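Local coordinates for proteasome protein (Corynebacterium glutamicum ATCC 13032, PDB 2P90) that is of unknown function but belongs to the PAC2 family, whose namesake is a proteasome assembly chaperone, and may have a related role, at residues V95-D98 / N99-P103; D161-K164 / D165-S168. One frame throughout, in Å; residues are numbered along the deposited sequence.

Overall arrangement
Both contacts are local and partly buried, and they lie in series along the chain with centres about 23 Å apart and nearest atoms about 9 Å apart. Contact 1 closes the hairpin between two inner strands of the mixed sheet, 92-97 and 103-108. Contact 2 lies in the loop that leaves strand 153-157, the outermost strand, within this chain, at one end of the sheet, and packs against helix 211-225. In contact 1 a buried aspartate and the backbone share a dense set of hydrogen bonds. Contact 2 has no hydrogen bond between its segments and rests on van der Waals packing about a buried leucine, while Arg162 and Asp165 form salt bridges elsewhere in the chain.

Contact 1 of 2, residues V95-D98 / N99-P103; sequences VVRD and NDNKP
Asp98 ties the two arms of this hairpin together through both its backbone and its carboxylate. In the main chain, Asp98 N donates to Lys102 O at 3.0 Å and Asn101 N returns a bond to Asp98 O at 2.8 Å. With Asn101 in a left-handed conformation (phi 64°), these bonds define a type I turn with a G1 beta bulge. Asp98 OD1 accepts from two backbone donors, Lys102 N at 2.8 Å, from above the carboxylate plane, and, weakly, Asp100 N. The carboxylate reaches both because CG sits between the backbone N and the carbonyl carbon (chi1 72°), folded over the turn. Its other oxygen, OD2, is held by the backbone N of Asn228.

Beyond the turn, Arg97 and Pro103 form a non-hydrogen-bonded antiparallel pair. The extended arginine chain sets its guanidinium against the proline ring, with Pro103 CB 3.8 Å above the plane, offset toward the rim. Arg97 NH2 makes a weak 3.3 Å hydrogen bond to Asn101 O, which lies in the guanidinium plane, while NH1 is hydrogen-bonded to Ser19 O. Nonpolar packing is slight: Val95 CG2 meets Pro103 CB at 4.1 Å.

Several donors thus gather round one buried aspartate, fixing the shape of the turn and probably favouring the ionised form, though the nearby Asp100 carboxylate would partly oppose this.

Contact 2 of 2, residues D161-K164 / D165-S168; sequences DRLK and DQVS
Leu163 and Gln166 direct their CB atoms toward each other's segments, and their side chains meet at a slant. The leucine does the touching with one branch: Leu163 CD2 lies 3.6 Å from Gln166 CB and 3.5 Å from Asp165 O, against the base of the glutamine and the carbonyl before it. With CG anti to the backbone N (chi1 -171°) and beside the carbonyl carbon, the leucine side chain runs on toward Asp165 and Gln166, and chi2 (67°) turns CD2 to them. Past CB the glutamine bends at chi2 and turns its amide back; Gln166 NE2 lies 3.2 Å from Leu163 O, but the angle is too poor for a hydrogen bond. Ser168 OG donates to Gln166 OE1 at 2.7 Å from beside the C=O bond and above its plane. Asp165 forms a salt bridge with Lys216 of helix 211-225.

Leu163 also touches Ser220 and Ser224 of that helix and Val153 of strand 153-157, so it sits between helix and sheet. Ser168 N bonds back to Gln166 O at 2.8 Å, and with Val167 between them (phi -78°, psi 44°) this is an inverse gamma turn, here part of an irregular loop bordering the mixed sheet of an alpha/beta fold.

Contact 1 of 2, residues V95-D98 / N99-P103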
ATOM      1  N   VAL B  95     -24.070 -18.288   5.783  1.00 41.88           N
ATOM      2  CA  VAL B  95     -25.153 -18.594   6.723  1.00 42.08           C
ATOM      3  C   VAL B  95     -24.566 -19.539   7.772  1.00 43.02           C
ATOM      4  O   VAL B  95     -23.980 -20.570   7.434  1.00 42.82           O
ATOM      5  CB  VAL B  95     -26.471 -19.151   6.057  1.00 41.63           C
ATOM      6  CG1 VAL B  95     -26.226 -20.313   5.117  1.00 38.17           C
ATOM      7  CG2 VAL B  95     -27.532 -19.511   7.164  1.00 41.24           C
ATOM      8  N   VAL B  96     -24.668 -19.144   9.036  1.00 44.38           N
ATOM      9  CA  VAL B  96     -24.143 -19.961  10.139  1.00 45.16           C
ATOM     10  C   VAL B  96     -25.309 -20.353  11.075  1.00 46.60           C
ATOM     11  O   VAL B  96     -26.208 -19.556  11.324  1.00 46.87           O
ATOM     12  CB  VAL B  96     -22.988 -19.227  10.931  1.00 45.19           C
ATOM     13  CG1 VAL B  96     -22.315 -20.179  11.963  1.00 42.82           C
ATOM     14  CG2 VAL B  96     -21.920 -18.601   9.968  1.00 42.27           C
ATOM     15  N   ARG B  97     -25.296 -21.570  11.598  1.00 47.79           N
ATOM     16  CA  ARG B  97     -26.344 -21.956  12.546  1.00 49.78           C
ATOM     17  C   ARG B  97     -25.803 -22.235  13.949  1.00 49.61           C
ATOM     18  O   ARG B  97     -24.846 -23.013  14.113  1.00 49.39           O
ATOM     19  CB  ARG B  97     -27.174 -23.126  11.980  1.00 50.23           C
ATOM     20  CG  ARG B  97     -28.109 -22.647  10.870  1.00 52.62           C
ATOM     21  CD  ARG B  97     -28.603 -23.767   9.997  1.00 57.49           C
ATOM     22  NE  ARG B  97     -29.201 -23.280   8.747  1.00 61.04           N
ATOM     23  CZ  ARG B  97     -30.431 -22.770   8.616  1.00 61.73           C
ATOM     24  NH1 ARG B  97     -30.852 -22.386   7.423  1.00 62.48           N
ATOM     25  NH2 ARG B  97     -31.247 -22.634   9.659  1.00 62.35           N
ATOM     26  N   ASP B  98     -26.395 -21.574  14.944  1.00 50.05           N
ATOM     27  CA  ASP B  98     -26.010 -21.775  16.354  1.00 51.51           C
ATOM     28  C   ASP B  98     -26.385 -23.176  16.890  1.00 52.89           C
ATOM     29  O   ASP B  98     -26.887 -24.028  16.138  1.00 52.69           O
ATOM     30  CB  ASP B  98     -26.560 -20.664  17.255  1.00 50.53           C
ATOM     31  CG  ASP B  98     -28.088 -20.748  17.477  1.00 52.31           C
ATOM     32  OD1 ASP B  98     -28.754 -21.753  17.074  1.00 53.18           O
ATOM     33  OD2 ASP B  98     -28.623 -19.778  18.076  1.00 50.00           O
ATOM     34  N   ASN B  99     -26.138 -23.410  18.184  1.00 54.68           N
ATOM     35  CA  ASN B  99     -26.390 -24.731  18.790  1.00 55.86           C
ATOM     36  C   ASN B  99     -27.861 -25.226  18.640  1.00 56.56           C
ATOM     37  O   ASN B  99     -28.126 -26.427  18.624  1.00 56.45           O
ATOM     38  CB  ASN B  99     -25.969 -24.725  20.248  1.00 55.64           C
ATOM     39  CG  ASN B  99     -24.462 -24.788  20.430  1.00 57.07           C
ATOM     40  OD1 ASN B  99     -23.739 -25.366  19.609  1.00 57.62           O
ATOM     41  ND2 ASN B  99     -23.980 -24.213  21.543  1.00 56.66           N
ATOM     42  N   ASP B 100     -28.793 -24.287  18.498  1.00 56.94           N
ATOM     43  CA  ASP B 100     -30.208 -24.601  18.235  1.00 57.43           C
ATOM     44  C   ASP B 100     -30.589 -24.563  16.753  1.00 56.71           C
ATOM     45  O   ASP B 100     -31.773 -24.526  16.417  1.00 56.82           O
ATOM     46  CB  ASP B 100     -31.100 -23.623  19.017  1.00 57.96           C
ATOM     47  CG  ASP B 100     -30.888 -23.732  20.522  1.00 60.05           C
ATOM     48  OD1 ASP B 100     -31.005 -24.867  21.058  1.00 62.64           O
ATOM     49  OD2 ASP B 100     -30.575 -22.699  21.157  1.00 60.94           O
ATOM     50  N   ASN B 101     -29.593 -24.541  15.867  1.00 55.95           N
ATOM     51  CA  ASN B 101     -29.846 -24.471  14.420  1.00 55.06           C
ATOM     52  C   ASN B 101     -30.550 -23.151  13.999  1.00 53.58           C
ATOM     53  O   ASN B 101     -31.159 -23.062  12.933  1.00 53.29           O
ATOM     54  CB  ASN B 101     -30.621 -25.722  13.964  1.00 55.61           C
ATOM     55  CG  ASN B 101     -30.563 -25.946  12.465  1.00 58.20           C
ATOM     56  OD1 ASN B 101     -29.498 -26.275  11.908  1.00 61.03           O
ATOM     57  ND2 ASN B 101     -31.719 -25.788  11.791  1.00 58.80           N
ATOM     58  N   LYS B 102     -30.451 -22.126  14.847  1.00 51.83           N
ATOM     59  CA  LYS B 102     -30.932 -20.795  14.496  1.00 50.48           C
ATOM     60  C   LYS B 102     -29.925 -20.063  13.566  1.00 49.87           C
ATOM     61  O   LYS B 102     -28.733 -19.916  13.927  1.00 49.98           O
ATOM     62  CB  LYS B 102     -31.155 -19.975  15.760  1.00 50.36           C
ATOM     63  CG  LYS B 102     -31.820 -18.630  15.506  1.00 49.72           C
ATOM     64  CD  LYS B 102     -31.963 -17.812  16.778  1.00 48.93           C
ATOM     65  CE  LYS B 102     -32.146 -16.344  16.402  1.00 48.60           C
ATOM     66  NZ  LYS B 102     -32.844 -15.540  17.444  1.00 49.04           N
ATOM     67  N   PRO B 103     -30.391 -19.620  12.370  1.00 48.43           N
ATOM     68  CA  PRO B 103     -29.471 -19.013  11.396  1.00 47.41           C
ATOM     69  C   PRO B 103     -29.030 -17.593  11.740  1.00 46.22           C
ATOM     70  O   PRO B 103     -29.811 -16.792  12.237  1.00 45.25           O
ATOM     71  CB  PRO B 103     -30.289 -19.000  10.087  1.00 47.92           C
ATOM     72  CG  PRO B 103     -31.749 -18.969  10.539  1.00 47.76           C
ATOM     73  CD  PRO B 103     -31.779 -19.703  11.854  1.00 48.31           C
TER

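Contact 2 of 2, residues D161-K164 / D165-S168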
ATOM      1  N   ASP B 161     -28.810  -0.532  22.043  1.00 64.75           N
ATOM      2  CA  ASP B 161     -29.735  -0.869  23.126  1.00 66.70           C
ATOM      3  C   ASP B 161     -29.803  -2.366  23.381  1.00 67.22           C
ATOM      4  O   ASP B 161     -30.004  -2.781  24.502  1.00 67.86           O
ATOM      5  CB  ASP B 161     -31.131  -0.330  22.779  1.00 67.19           C
ATOM      6  CG  ASP B 161     -31.364  -0.249  21.252  1.00 69.73           C
ATOM      7  OD1 ASP B 161     -31.084   0.821  20.639  1.00 69.56           O
ATOM      8  OD2 ASP B 161     -31.796  -1.270  20.656  1.00 72.64           O
ATOM      9  N   ARG B 162     -29.607  -3.171  22.341  1.00 68.08           N
ATOM     10  CA  ARG B 162     -29.697  -4.630  22.444  1.00 68.58           C
ATOM     11  C   ARG B 162     -28.509  -5.266  23.161  1.00 69.52           C
ATOM     12  O   ARG B 162     -28.493  -6.479  23.372  1.00 69.50           O
ATOM     13  CB  ARG B 162     -29.842  -5.258  21.054  1.00 68.27           C
ATOM     14  CG  ARG B 162     -30.737  -4.481  20.129  1.00 66.46           C
ATOM     15  CD  ARG B 162     -30.832  -5.160  18.801  1.00 62.87           C
ATOM     16  NE  ARG B 162     -31.751  -4.452  17.926  1.00 59.69           N
ATOM     17  CZ  ARG B 162     -32.314  -4.998  16.862  1.00 59.80           C
ATOM     18  NH1 ARG B 162     -32.046  -6.260  16.551  1.00 58.50           N
ATOM     19  NH2 ARG B 162     -33.140  -4.291  16.106  1.00 60.75           N
ATOM     20  N   LEU B 163     -27.516  -4.460  23.516  1.00 70.78           N
ATOM     21  CA  LEU B 163     -26.386  -4.957  24.288  1.00 72.36           C
ATOM     22  C   LEU B 163     -26.406  -4.455  25.730  1.00 74.07           C
ATOM     23  O   LEU B 163     -26.062  -3.305  26.004  1.00 74.53           O
ATOM     24  CB  LEU B 163     -25.051  -4.624  23.622  1.00 72.09           C
ATOM     25  CG  LEU B 163     -23.887  -5.331  24.317  1.00 70.69           C
ATOM     26  CD1 LEU B 163     -24.000  -6.823  24.095  1.00 69.65           C
ATOM     27  CD2 LEU B 163     -22.547  -4.791  23.889  1.00 67.78           C
ATOM     28  N   LYS B 164     -26.790  -5.358  26.636  1.00 76.22           N
ATOM     29  CA  LYS B 164     -26.982  -5.091  28.063  1.00 78.03           C
ATOM     30  C   LYS B 164     -25.689  -4.640  28.760  1.00 78.82           C
ATOM     31  O   LYS B 164     -25.641  -3.578  29.381  1.00 78.71           O
ATOM     32  CB  LYS B 164     -27.553  -6.354  28.727  1.00 78.37           C
ATOM     33  CG  LYS B 164     -28.211  -6.166  30.088  1.00 80.28           C
ATOM     34  CD  LYS B 164     -29.706  -5.791  29.973  1.00 82.81           C
ATOM     35  CE  LYS B 164     -30.476  -6.112  31.271  1.00 82.70           C
ATOM     36  NZ  LYS B 164     -29.867  -5.465  32.470  1.00 81.84           N
ATOM     37  N   ASP B 165     -24.639  -5.445  28.653  1.00 80.06           N
ATOM     38  CA  ASP B 165     -23.371  -5.090  29.268  1.00 81.29           C
ATOM     39  C   ASP B 165     -22.404  -4.441  28.277  1.00 81.99           C
ATOM     40  O   ASP B 165     -21.903  -5.085  27.347  1.00 82.19           O
ATOM     41  CB  ASP B 165     -22.726  -6.305  29.929  1.00 81.74           C
ATOM     42  CG  ASP B 165     -21.407  -5.967  30.598  1.00 82.85           C
ATOM     43  OD1 ASP B 165     -21.314  -4.893  31.244  1.00 84.24           O
ATOM     44  OD2 ASP B 165     -20.462  -6.771  30.467  1.00 83.97           O
ATOM     45  N   GLN B 166     -22.133  -3.160  28.503  1.00 82.61           N
ATOM     46  CA  GLN B 166     -21.320  -2.358  27.609  1.00 83.00           C
ATOM     47  C   GLN B 166     -21.007  -1.043  28.303  1.00 83.30           C
ATOM     48  O   GLN B 166     -21.859  -0.153  28.382  1.00 83.60           O
ATOM     49  CB  GLN B 166     -22.062  -2.139  26.287  1.00 83.10           C
ATOM     50  CG  GLN B 166     -22.015  -0.726  25.740  1.00 83.26           C
ATOM     51  CD  GLN B 166     -23.395  -0.173  25.401  1.00 82.42           C
ATOM     52  OE1 GLN B 166     -23.530   0.635  24.489  1.00 82.01           O
ATOM     53  NE2 GLN B 166     -24.421  -0.606  26.135  1.00 82.31           N
ATOM     54  N   VAL B 167     -19.780  -0.948  28.814  1.00 83.35           N
ATOM     55  CA  VAL B 167     -19.300   0.180  29.613  1.00 83.65           C
ATOM     56  C   VAL B 167     -18.949   1.387  28.712  1.00 83.60           C
ATOM     57  O   VAL B 167     -17.932   2.069  28.907  1.00 83.30           O
ATOM     58  CB  VAL B 167     -18.139  -0.298  30.579  1.00 83.95           C
ATOM     59  CG1 VAL B 167     -17.302   0.863  31.117  1.00 84.95           C
ATOM     60  CG2 VAL B 167     -18.713  -1.132  31.770  1.00 84.32           C
ATOM     61  N   SER B 168     -19.843   1.657  27.752  1.00 83.89           N
ATOM     62  CA  SER B 168     -19.597   2.582  26.626  1.00 83.99           C
ATOM     63  C   SER B 168     -19.901   4.058  26.894  1.00 84.31           C
ATOM     64  O   SER B 168     -20.636   4.698  26.129  1.00 84.22           O
ATOM     65  CB  SER B 168     -20.394   2.132  25.411  1.00 83.59           C
ATOM     66  OG  SER B 168     -21.758   2.407  25.611  1.00 83.61           O
TER